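Local coordinates for protein putative glycosyltransferase (GalT1) (Streptococcus parasanguinis, PDB 4PHR) that probably acts as a glycosyltransferase, its amino-terminal GT-D-type domain binding the nucleotide UDP, at residues L73-N87 / F113-I127. Sequence-based numbering, arbitrary orientation.
With UDP (uridine-5'-diphosphate), chain B.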
ATOM      1  N   LEU A  73       5.624   4.418  10.440  1.00 19.63           N
ATOM      2  CA  LEU A  73       6.663   3.701   9.724  1.00 19.48           C
ATOM      3  C   LEU A  73       6.595   4.121   8.260  1.00 14.86           C
ATOM      4  O   LEU A  73       5.550   3.978   7.610  1.00 16.31           O
ATOM      5  CB  LEU A  73       6.443   2.193   9.846  1.00 18.82           C
ATOM      6  CG  LEU A  73       7.487   1.265   9.219  1.00 19.54           C
ATOM      7  CD1 LEU A  73       8.861   1.493   9.837  1.00 20.60           C
ATOM      8  CD2 LEU A  73       7.060  -0.192   9.366  1.00 18.35           C
ATOM      9  N   VAL A  74       7.703   4.656   7.753  1.00 15.37           N
ATOM     10  CA  VAL A  74       7.816   5.036   6.350  1.00 14.48           C
ATOM     11  C   VAL A  74       8.505   3.897   5.610  1.00 13.54           C
ATOM     12  O   VAL A  74       9.568   3.445   6.034  1.00 14.24           O
ATOM     13  CB  VAL A  74       8.618   6.346   6.189  1.00 15.94           C
ATOM     14  CG1 VAL A  74       8.788   6.695   4.711  1.00 16.94           C
ATOM     15  CG2 VAL A  74       7.935   7.492   6.941  1.00 17.64           C
ATOM     16  N   CYS A  75       7.902   3.436   4.510  1.00 12.35           N
ATOM     17  CA  CYS A  75       8.351   2.207   3.849  1.00 13.02           C
ATOM     18  C   CYS A  75       8.872   2.449   2.441  1.00 12.01           C
ATOM     19  O   CYS A  75       8.385   3.335   1.739  1.00 11.24           O
ATOM     20  CB  CYS A  75       7.204   1.191   3.774  1.00 11.69           C
ATOM     21  SG  CYS A  75       6.492   0.764   5.364  1.00 13.26           S
ATOM     22  N   LEU A  76       9.846   1.629   2.034  1.00 12.13           N
ATOM     23  CA  LEU A  76      10.382   1.624   0.674  1.00 10.76           C
ATOM     24  C   LEU A  76      10.322   0.213   0.103  1.00 10.89           C
ATOM     25  O   LEU A  76      10.193  -0.758   0.848  1.00 10.87           O
ATOM     26  CB  LEU A  76      11.848   2.046   0.695  1.00 13.25           C
ATOM     27  CG  LEU A  76      12.171   3.529   0.529  1.00 27.17           C
ATOM     28  CD1 LEU A  76      11.150   4.436   1.148  1.00 35.29           C
ATOM     29  CD2 LEU A  76      13.586   3.815   1.054  1.00 20.52           C
ATOM     30  N   PRO A  77      10.432   0.084  -1.224  1.00 11.53           N
ATOM     31  CA  PRO A  77      10.489  -1.264  -1.790  1.00 11.19           C
ATOM     32  C   PRO A  77      11.668  -2.053  -1.214  1.00 11.15           C
ATOM     33  O   PRO A  77      12.772  -1.527  -1.088  1.00 11.62           O
ATOM     34  CB  PRO A  77      10.670  -1.000  -3.295  1.00 12.62           C
ATOM     35  CG  PRO A  77      10.114   0.405  -3.514  1.00 13.70           C
ATOM     36  CD  PRO A  77      10.526   1.129  -2.259  1.00 12.15           C
ATOM     37  N   ASP A  78      11.437  -3.314  -0.877  1.00 11.01           N
ATOM     38  CA  ASP A  78      12.461  -4.108  -0.206  1.00 13.01           C
ATOM     39  C   ASP A  78      13.295  -4.813  -1.268  1.00 11.97           C
ATOM     40  O   ASP A  78      13.170  -6.016  -1.479  1.00 13.81           O
ATOM     41  CB  ASP A  78      11.799  -5.098   0.764  1.00 13.18           C
ATOM     42  CG  ASP A  78      12.799  -5.889   1.576  1.00 14.31           C
ATOM     43  OD1 ASP A  78      14.014  -5.628   1.470  1.00 14.84           O
ATOM     44  OD2 ASP A  78      12.356  -6.778   2.336  1.00 15.41           O
ATOM     45  N   VAL A  79      14.138  -4.042  -1.949  1.00 11.29           N
ATOM     46  CA  VAL A  79      14.813  -4.516  -3.154  1.00 12.52           C
ATOM     47  C   VAL A  79      16.294  -4.169  -3.174  1.00 12.03           C
ATOM     48  O   VAL A  79      16.991  -4.429  -4.158  1.00 13.78           O
ATOM     49  CB  VAL A  79      14.160  -3.931  -4.426  1.00 13.93           C
ATOM     50  CG1 VAL A  79      12.705  -4.358  -4.531  1.00 13.97           C
ATOM     51  CG2 VAL A  79      14.279  -2.418  -4.448  1.00 13.38           C
ATOM     52  N   PHE A  80      16.773  -3.584  -2.083  1.00 12.90           N
ATOM     53  CA  PHE A  80      18.142  -3.083  -2.034  1.00 13.80           C
ATOM     54  C   PHE A  80      19.134  -4.124  -1.540  1.00 13.75           C
ATOM     55  O   PHE A  80      20.331  -4.025  -1.804  1.00 16.84           O
ATOM     56  CB  PHE A  80      18.185  -1.789  -1.222  1.00 14.47           C
ATOM     57  CG  PHE A  80      17.305  -0.724  -1.798  1.00 14.56           C
ATOM     58  CD1 PHE A  80      17.666  -0.080  -2.972  1.00 17.01           C
ATOM     59  CD2 PHE A  80      16.106  -0.399  -1.198  1.00 17.26           C
ATOM     60  CE1 PHE A  80      16.853   0.881  -3.523  1.00 17.87           C
ATOM     61  CE2 PHE A  80      15.283   0.563  -1.752  1.00 19.24           C
ATOM     62  CZ  PHE A  80      15.658   1.202  -2.912  1.00 19.37           C
ATOM     63  N   SER A  81      18.625  -5.132  -0.846  1.00 15.87           N
ATOM     64  CA  SER A  81      19.413  -6.304  -0.486  1.00 17.49           C
ATOM     65  C   SER A  81      18.559  -7.550  -0.689  1.00 17.34           C
ATOM     66  O   SER A  81      17.327  -7.486  -0.663  1.00 16.90           O
ATOM     67  CB  SER A  81      19.884  -6.217   0.965  1.00 21.41           C
ATOM     68  OG  SER A  81      20.888  -5.222   1.116  1.00 27.54           O
ATOM     69  N   ASN A  82      19.219  -8.677  -0.914  1.00 19.00           N
ATOM     70  CA  ASN A  82      18.536  -9.954  -1.066  1.00 18.16           C
ATOM     71  C   ASN A  82      17.458  -9.897  -2.145  1.00 17.46           C
ATOM     72  O   ASN A  82      16.325 -10.341  -1.954  1.00 17.77           O
ATOM     73  CB  ASN A  82      17.970 -10.429   0.279  1.00 19.48           C
ATOM     74  CG  ASN A  82      17.703 -11.920   0.300  1.00 22.49           C
ATOM     75  OD1 ASN A  82      18.122 -12.647  -0.604  1.00 29.09           O
ATOM     76  ND2 ASN A  82      17.018 -12.390   1.340  1.00 27.15           N
ATOM     77  N   MET A  83      17.835  -9.339  -3.287  1.00 16.31           N
ATOM     78  CA  MET A  83      16.957  -9.275  -4.443  1.00 16.75           C
ATOM     79  C   MET A  83      16.620 -10.675  -4.963  1.00 16.87           C
ATOM     80  O   MET A  83      15.612 -10.866  -5.642  1.00 16.78           O
ATOM     81  CB  MET A  83      17.615  -8.431  -5.545  1.00 20.94           C
ATOM     82  CG  MET A  83      16.804  -8.343  -6.826  1.00 21.97           C
ATOM     83  SD  MET A  83      15.462  -7.138  -6.701  1.00 20.25           S
ATOM     84  CE  MET A  83      16.269  -5.706  -7.405  1.00 16.09           C
ATOM     85  N   ASP A  84      17.453 -11.660  -4.624  1.00 16.63           N
ATOM     86  CA  ASP A  84      17.244 -13.034  -5.087  1.00 18.13           C
ATOM     87  C   ASP A  84      15.949 -13.687  -4.570  1.00 18.35           C
ATOM     88  O   ASP A  84      15.576 -14.766  -5.027  1.00 19.56           O
ATOM     89  CB  ASP A  84      18.450 -13.921  -4.740  1.00 20.38           C
ATOM     90  CG  ASP A  84      19.685 -13.583  -5.555  1.00 21.39           C
ATOM     91  OD1 ASP A  84      19.596 -12.727  -6.464  1.00 23.26           O
ATOM     92  OD2 ASP A  84      20.747 -14.193  -5.306  1.00 29.06           O
ATOM     93  N   ARG A  85      15.273 -13.038  -3.627  1.00 16.93           N
ATOM     94  CA  ARG A  85      13.970 -13.512  -3.146  1.00 15.72           C
ATOM     95  C   ARG A  85      12.892 -13.466  -4.220  1.00 16.05           C
ATOM     96  O   ARG A  85      11.861 -14.130  -4.102  1.00 19.16           O
ATOM     97  CB  ARG A  85      13.484 -12.642  -1.987  1.00 16.95           C
ATOM     98  CG  ARG A  85      14.186 -12.877  -0.673  1.00 18.66           C
ATOM     99  CD  ARG A  85      13.779 -11.816   0.332  1.00 22.42           C
ATOM    100  NE  ARG A  85      14.389 -10.520   0.028  1.00 17.12           N
ATOM    101  CZ  ARG A  85      14.092  -9.381   0.647  1.00 15.31           C
ATOM    102  NH1 ARG A  85      13.160  -9.360   1.594  1.00 17.70           N
ATOM    103  NH2 ARG A  85      14.715  -8.258   0.305  1.00 14.99           N
ATOM    104  N   TYR A  86      13.112 -12.650  -5.241  1.00 15.85           N
ATOM    105  CA  TYR A  86      12.049 -12.320  -6.182  1.00 14.98           C
ATOM    106  C   TYR A  86      12.259 -12.971  -7.539  1.00 16.33           C
ATOM    107  O   TYR A  86      13.386 -13.292  -7.924  1.00 16.49           O
ATOM    108  CB  TYR A  86      11.918 -10.799  -6.326  1.00 14.80           C
ATOM    109  CG  TYR A  86      11.810 -10.087  -4.999  1.00 14.81           C
ATOM    110  CD1 TYR A  86      10.682 -10.239  -4.202  1.00 16.16           C
ATOM    111  CD2 TYR A  86      12.838  -9.271  -4.538  1.00 15.69           C
ATOM    112  CE1 TYR A  86      10.580  -9.603  -2.981  1.00 16.86           C
ATOM    113  CE2 TYR A  86      12.743  -8.631  -3.310  1.00 13.49           C
ATOM    114  CZ  TYR A  86      11.610  -8.801  -2.540  1.00 13.53           C
ATOM    115  OH  TYR A  86      11.493  -8.174  -1.319  1.00 14.78           O
ATOM    116  N   ASN A  87      11.168 -13.166  -8.268  1.00 15.44           N
ATOM    117  CA  ASN A  87      11.272 -13.775  -9.585  1.00 17.11           C
ATOM    118  C   ASN A  87      11.971 -12.864 -10.594  1.00 16.41           C
ATOM    119  O   ASN A  87      12.150 -11.656 -10.372  1.00 15.39           O
ATOM    120  CB  ASN A  87       9.910 -14.262 -10.096  1.00 21.89           C
ATOM    121  CG  ASN A  87       8.914 -13.141 -10.278  1.00 22.48           C
ATOM    122  OD1 ASN A  87       9.269 -12.043 -10.692  1.00 27.39           O
ATOM    123  ND2 ASN A  87       7.650 -13.421  -9.977  1.00 26.82           N
ATOM    124  N   PHE A 113      16.530   3.481   8.980  1.00 23.53           N
ATOM    125  CA  PHE A 113      15.816   2.303   8.499  1.00 22.45           C
ATOM    126  C   PHE A 113      14.485   2.704   7.894  1.00 20.87           C
ATOM    127  O   PHE A 113      13.959   3.777   8.187  1.00 22.07           O
ATOM    128  CB  PHE A 113      15.574   1.304   9.633  1.00 27.13           C
ATOM    129  CG  PHE A 113      14.605   1.793  10.671  1.00 30.64           C
ATOM    130  CD1 PHE A 113      15.051   2.506  11.775  1.00 32.27           C
ATOM    131  CD2 PHE A 113      13.246   1.541  10.546  1.00 31.11           C
ATOM    132  CE1 PHE A 113      14.159   2.959  12.730  1.00 32.62           C
ATOM    133  CE2 PHE A 113      12.351   1.990  11.500  1.00 30.97           C
ATOM    134  CZ  PHE A 113      12.806   2.702  12.593  1.00 30.47           C
ATOM    135  N   TYR A 114      13.955   1.826   7.047  1.00 16.83           N
ATOM    136  CA  TYR A 114      12.619   1.981   6.478  1.00 15.62           C
ATOM    137  C   TYR A 114      11.858   0.692   6.683  1.00 14.36           C
ATOM    138  O   TYR A 114      12.468  -0.362   6.827  1.00 15.88           O
ATOM    139  CB  TYR A 114      12.713   2.281   4.976  1.00 14.55           C
ATOM    140  CG  TYR A 114      13.342   3.625   4.688  1.00 15.79           C
ATOM    141  CD1 TYR A 114      14.715   3.748   4.514  1.00 16.71           C
ATOM    142  CD2 TYR A 114      12.562   4.775   4.611  1.00 17.33           C
ATOM    143  CE1 TYR A 114      15.297   4.983   4.261  1.00 18.55           C
ATOM    144  CE2 TYR A 114      13.127   6.007   4.352  1.00 19.62           C
ATOM    145  CZ  TYR A 114      14.498   6.107   4.184  1.00 18.56           C
ATOM    146  OH  TYR A 114      15.079   7.326   3.931  1.00 19.57           O
ATOM    147  N   GLY A 115      10.529   0.769   6.702  1.00 13.67           N
ATOM    148  CA  GLY A 115       9.716  -0.430   6.637  1.00 15.51           C
ATOM    149  C   GLY A 115       9.638  -0.917   5.200  1.00 13.99           C
ATOM    150  O   GLY A 115      10.163  -0.268   4.296  1.00 12.29           O
ATOM    151  N   SER A 116       8.969  -2.049   4.985  1.00 12.97           N
ATOM    152  CA  SER A 116       8.822  -2.608   3.648  1.00 12.27           C
ATOM    153  C   SER A 116       7.516  -2.231   2.961  1.00 10.68           C
ATOM    154  O   SER A 116       6.432  -2.510   3.465  1.00 12.01           O
ATOM    155  CB  SER A 116       8.896  -4.131   3.700  1.00 12.51           C
ATOM    156  OG  SER A 116       8.713  -4.674   2.400  1.00 12.74           O
ATOM    157  N   THR A 117       7.629  -1.640   1.779  1.00  9.99           N
ATOM    158  CA  THR A 117       6.477  -1.353   0.934  1.00 10.12           C
ATOM    159  C   THR A 117       5.752  -2.643   0.561  1.00  9.63           C
ATOM    160  O   THR A 117       4.555  -2.628   0.233  1.00 10.14           O
ATOM    161  CB  THR A 117       6.953  -0.564  -0.289  1.00 10.22           C
ATOM    162  OG1 THR A 117       7.306   0.736   0.168  1.00 11.72           O
ATOM    163  CG2 THR A 117       5.902  -0.452  -1.408  1.00 10.90           C
ATOM    164  N   PHE A 118       6.462  -3.768   0.631  1.00  9.47           N
ATOM    165  CA  PHE A 118       5.874  -5.056   0.276  1.00 10.31           C
ATOM    166  C   PHE A 118       5.035  -5.697   1.388  1.00 11.70           C
ATOM    167  O   PHE A 118       4.621  -6.848   1.262  1.00 12.94           O
ATOM    168  CB  PHE A 118       6.939  -6.030  -0.249  1.00 12.29           C
ATOM    169  CG  PHE A 118       7.691  -5.524  -1.450  1.00 11.40           C
ATOM    170  CD1 PHE A 118       7.157  -4.541  -2.274  1.00 11.45           C
ATOM    171  CD2 PHE A 118       8.943  -6.043  -1.758  1.00 12.45           C
ATOM    172  CE1 PHE A 118       7.860  -4.081  -3.380  1.00 13.39           C
ATOM    173  CE2 PHE A 118       9.651  -5.593  -2.864  1.00 12.81           C
ATOM    174  CZ  PHE A 118       9.106  -4.618  -3.682  1.00 14.42           C
ATOM    175  N   ILE A 119       4.750  -4.977   2.471  1.00 11.87           N
ATOM    176  CA  ILE A 119       3.758  -5.513   3.408  1.00 14.50           C
ATOM    177  C   ILE A 119       2.404  -5.712   2.715  1.00 12.93           C
ATOM    178  O   ILE A 119       1.591  -6.526   3.161  1.00 14.95           O
ATOM    179  CB  ILE A 119       3.585  -4.685   4.715  1.00 15.89           C
ATOM    180  CG1 ILE A 119       3.122  -3.262   4.429  1.00 17.03           C
ATOM    181  CG2 ILE A 119       4.858  -4.693   5.551  1.00 17.59           C
ATOM    182  CD1 ILE A 119       2.559  -2.567   5.654  1.00 20.94           C
ATOM    183  N   SER A 120       2.169  -4.995   1.613  1.00 12.49           N
ATOM    184  CA  SER A 120       0.932  -5.163   0.847  1.00 12.22           C
ATOM    185  C   SER A 120       1.098  -6.201  -0.261  1.00 13.69           C
ATOM    186  O   SER A 120       0.134  -6.539  -0.939  1.00 14.02           O
ATOM    187  CB  SER A 120       0.482  -3.835   0.227  1.00 12.92           C
ATOM    188  OG  SER A 120       1.449  -3.390  -0.712  1.00 13.47           O
ATOM    189  N   ARG A 121       2.326  -6.703  -0.431  1.00 13.56           N
ATOM    190  CA  ARG A 121       2.684  -7.541  -1.585  1.00 14.34           C
ATOM    191  C   ARG A 121       3.428  -8.811  -1.139  1.00 14.72           C
ATOM    192  O   ARG A 121       4.595  -9.014  -1.473  1.00 16.19           O
ATOM    193  CB  ARG A 121       3.555  -6.737  -2.562  1.00 13.93           C
ATOM    194  CG  ARG A 121       3.049  -5.329  -2.908  1.00 15.14           C
ATOM    195  CD  ARG A 121       1.674  -5.345  -3.561  1.00 14.74           C
ATOM    196  NE  ARG A 121       1.648  -6.250  -4.702  1.00 15.43           N
ATOM    197  CZ  ARG A 121       1.434  -5.880  -5.957  1.00 15.54           C
ATOM    198  NH1 ARG A 121       1.195  -4.608  -6.254  1.00 17.01           N
ATOM    199  NH2 ARG A 121       1.437  -6.800  -6.912  1.00 17.60           N
ATOM    200  N   PRO A 122       2.753  -9.677  -0.376  1.00 14.95           N
ATOM    201  CA  PRO A 122       3.465 -10.752   0.325  1.00 17.69           C
ATOM    202  C   PRO A 122       3.498 -12.088  -0.410  1.00 17.02           C
ATOM    203  O   PRO A 122       3.785 -13.093   0.235  1.00 18.51           O
ATOM    204  CB  PRO A 122       2.642 -10.921   1.615  1.00 17.87           C
ATOM    205  CG  PRO A 122       1.515  -9.882   1.543  1.00 20.08           C
ATOM    206  CD  PRO A 122       1.370  -9.556   0.101  1.00 15.75           C
ATOM    207  N   TYR A 123       3.209 -12.122  -1.709  1.00 15.52           N
ATOM    208  CA  TYR A 123       3.050 -13.424  -2.360  1.00 16.58           C
ATOM    209  C   TYR A 123       3.564 -13.552  -3.797  1.00 15.63           C
ATOM    210  O   TYR A 123       4.476 -14.339  -4.063  1.00 17.34           O
ATOM    211  CB  TYR A 123       1.571 -13.855  -2.296  1.00 15.62           C
ATOM    212  CG  TYR A 123       1.267 -15.167  -3.002  1.00 15.70           C
ATOM    213  CD1 TYR A 123       1.594 -16.384  -2.422  1.00 18.18           C
ATOM    214  CD2 TYR A 123       0.645 -15.182  -4.245  1.00 16.59           C
ATOM    215  CE1 TYR A 123       1.328 -17.578  -3.066  1.00 18.36           C
ATOM    216  CE2 TYR A 123       0.376 -16.374  -4.900  1.00 18.82           C
ATOM    217  CZ  TYR A 123       0.716 -17.568  -4.303  1.00 19.70           C
ATOM    218  OH  TYR A 123       0.450 -18.761  -4.943  1.00 21.25           O
ATOM    219  N   ILE A 124       2.974 -12.807  -4.724  1.00 14.14           N
ATOM    220  CA  ILE A 124       3.084 -13.167  -6.145  1.00 15.12           C
ATOM    221  C   ILE A 124       4.494 -13.047  -6.738  1.00 17.72           C
ATOM    222  O   ILE A 124       4.864 -13.825  -7.623  1.00 18.10           O
ATOM    223  CB  ILE A 124       2.050 -12.403  -7.026  1.00 17.09           C
ATOM    224  CG1 ILE A 124       1.776 -13.163  -8.331  1.00 17.74           C
ATOM    225  CG2 ILE A 124       2.513 -10.983  -7.280  1.00 20.07           C
ATOM    226  CD1 ILE A 124       1.061 -14.483  -8.138  1.00 19.21           C
ATOM    227  N   ASP A 125       5.284 -12.098  -6.246  1.00 15.97           N
ATOM    228  CA  ASP A 125       6.618 -11.888  -6.802  1.00 17.14           C
ATOM    229  C   ASP A 125       7.716 -12.726  -6.146  1.00 16.67           C
ATOM    230  O   ASP A 125       8.860 -12.701  -6.582  1.00 18.50           O
ATOM    231  CB  ASP A 125       6.996 -10.402  -6.777  1.00 22.79           C
ATOM    232  CG  ASP A 125       6.366  -9.617  -7.921  1.00 27.18           C
ATOM    233  OD1 ASP A 125       5.887 -10.244  -8.893  1.00 28.21           O
ATOM    234  OD2 ASP A 125       6.363  -8.372  -7.855  1.00 36.82           O
ATOM    235  N   LEU A 126       7.362 -13.478  -5.115  1.00 16.82           N
ATOM    236  CA  LEU A 126       8.330 -14.312  -4.417  1.00 17.96           C
ATOM    237  C   LEU A 126       8.582 -15.623  -5.152  1.00 20.90           C
ATOM    238  O   LEU A 126       7.652 -16.261  -5.644  1.00 22.86           O
ATOM    239  CB  LEU A 126       7.844 -14.625  -3.006  1.00 19.63           C
ATOM    240  CG  LEU A 126       7.697 -13.452  -2.049  1.00 21.15           C
ATOM    241  CD1 LEU A 126       7.071 -13.928  -0.750  1.00 26.01           C
ATOM    242  CD2 LEU A 126       9.050 -12.802  -1.804  1.00 20.56           C
ATOM    243  N   ILE A 127       9.847 -16.026  -5.218  1.00 21.24           N
ATOM    244  CA  ILE A 127      10.191 -17.341  -5.736  1.00 25.63           C
ATOM    245  C   ILE A 127       9.692 -18.409  -4.774  1.00 28.11           C
ATOM    246  O   ILE A 127       9.041 -19.374  -5.179  1.00 36.82           O
ATOM    247  CB  ILE A 127      11.709 -17.499  -5.889  1.00 31.28           C
ATOM    248  CG1 ILE A 127      12.234 -16.528  -6.944  1.00 32.66           C
ATOM    249  CG2 ILE A 127      12.057 -18.934  -6.260  1.00 31.50           C
ATOM    250  CD1 ILE A 127      13.733 -16.426  -6.979  1.00 35.95           C
TER
HETATM  251  N1  UDP B 301      -6.703   3.322  -5.975  1.00 10.07           N
HETATM  252  C2  UDP B 301      -7.908   3.980  -5.959  1.00 10.76           C
HETATM  253  N3  UDP B 301      -7.985   5.278  -6.403  1.00 10.41           N
HETATM  254  C4  UDP B 301      -6.864   5.930  -6.858  1.00 10.94           C
HETATM  255  C5  UDP B 301      -5.636   5.268  -6.872  1.00 10.90           C
HETATM  256  C6  UDP B 301      -5.619   3.913  -6.557  1.00 10.42           C
HETATM  257  O2  UDP B 301      -8.929   3.408  -5.576  1.00 12.09           O
HETATM  258  O4  UDP B 301      -6.979   7.106  -7.219  1.00 12.91           O
HETATM  259  C1' UDP B 301      -6.633   1.962  -5.419  1.00 10.22           C
HETATM  260  C2' UDP B 301      -6.535   0.780  -6.346  1.00 10.86           C
HETATM  261  O2' UDP B 301      -7.808   0.435  -6.848  1.00 13.09           O
HETATM  262  C3' UDP B 301      -5.986  -0.269  -5.404  1.00 10.92           C
HETATM  263  C4' UDP B 301      -5.080   0.537  -4.488  1.00 10.86           C
HETATM  264  O4' UDP B 301      -5.435   1.910  -4.671  1.00  9.51           O
HETATM  265  O3' UDP B 301      -7.031  -0.818  -4.631  1.00 12.99           O
HETATM  266  C5' UDP B 301      -3.606   0.314  -4.804  1.00  9.99           C
HETATM  267  O5' UDP B 301      -2.830   1.158  -3.963  1.00  9.73           O
HETATM  268  PA  UDP B 301      -1.223   1.212  -4.051  1.00  8.83           P
HETATM  269  O1A UDP B 301      -0.819   1.771  -5.355  1.00 12.18           O
HETATM  270  O2A UDP B 301      -0.773   1.953  -2.848  1.00 10.56           O
HETATM  271  O3A UDP B 301      -0.846  -0.363  -3.997  1.00  9.39           O
HETATM  272  PB  UDP B 301       0.569  -1.163  -3.882  1.00  8.65           P
HETATM  273  O1B UDP B 301       0.828  -1.716  -5.243  1.00 11.59           O
HETATM  274  O2B UDP B 301       0.279  -2.230  -2.894  1.00 10.30           O
HETATM  275  O3B UDP B 301       1.638  -0.206  -3.455  1.00 10.49           O
HETATM  276  O   HOH W   1       9.705  -7.210   2.440  1.00 14.46           O
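Two neighbouring parallel strands of the three-stranded sheet in the GT-D-type domain, 72-76 and 115-116, pair here, and the chains leaving their C-terminal ends meet again further on. The parallel register rests on three backbone bonds: Gly115 N to Val74 O, Leu76 N to Gly115 O at 3.0 Å, and Thr117 N to Leu76 O, the last nearly straight at its hydrogen (175°) although the donor stands above the carbonyl plane. Gly115 lies against Leu73 and the sulfur of Cys75. Where Leu76 meets Tyr114, methyl CD2 sits over the centre of the phenol ring, 3.6 Å from its centroid and 9° off the normal, a CH-pi contact.

Beyond the strands, Phe118 is wedged among residues 77-86. The backbone N of Asp78 lies over one ring face, Val79 CG1 at the edge 3.7 Å from Phe118 CE2, and the ring turns its own edge to the face of Tyr86 in an offset edge-to-face pair (planes at 83°). With CG beside its backbone N, Tyr86 extends back to Asp78, and its OH donates to Asp78 O at 2.7 Å, in the carbonyl plane. Arg85 forms a salt bridge with Asp78, NH2 to OD1 and NH1 to OD2, both oxygens met from above the carboxylate plane; a water links OD2 to Ser116 OG. A second backbone bridge, Ile127 N to Arg85 O and Asn87 N to Asp125 O (2.9 Å), closes the far end.

Between these two bridges, Ser120 OG donates to UDP O2B (2.7 Å) and Arg121 NH1 to O1B; salt bridges from Arg121 NE to Glu232 and NH2 to Glu253 probably hold its guanidinium in place. Backbone pairing on either side in sequence probably limits movement of this diphosphate-binding turn, where the guanidinium would offset part of the phosphate charge.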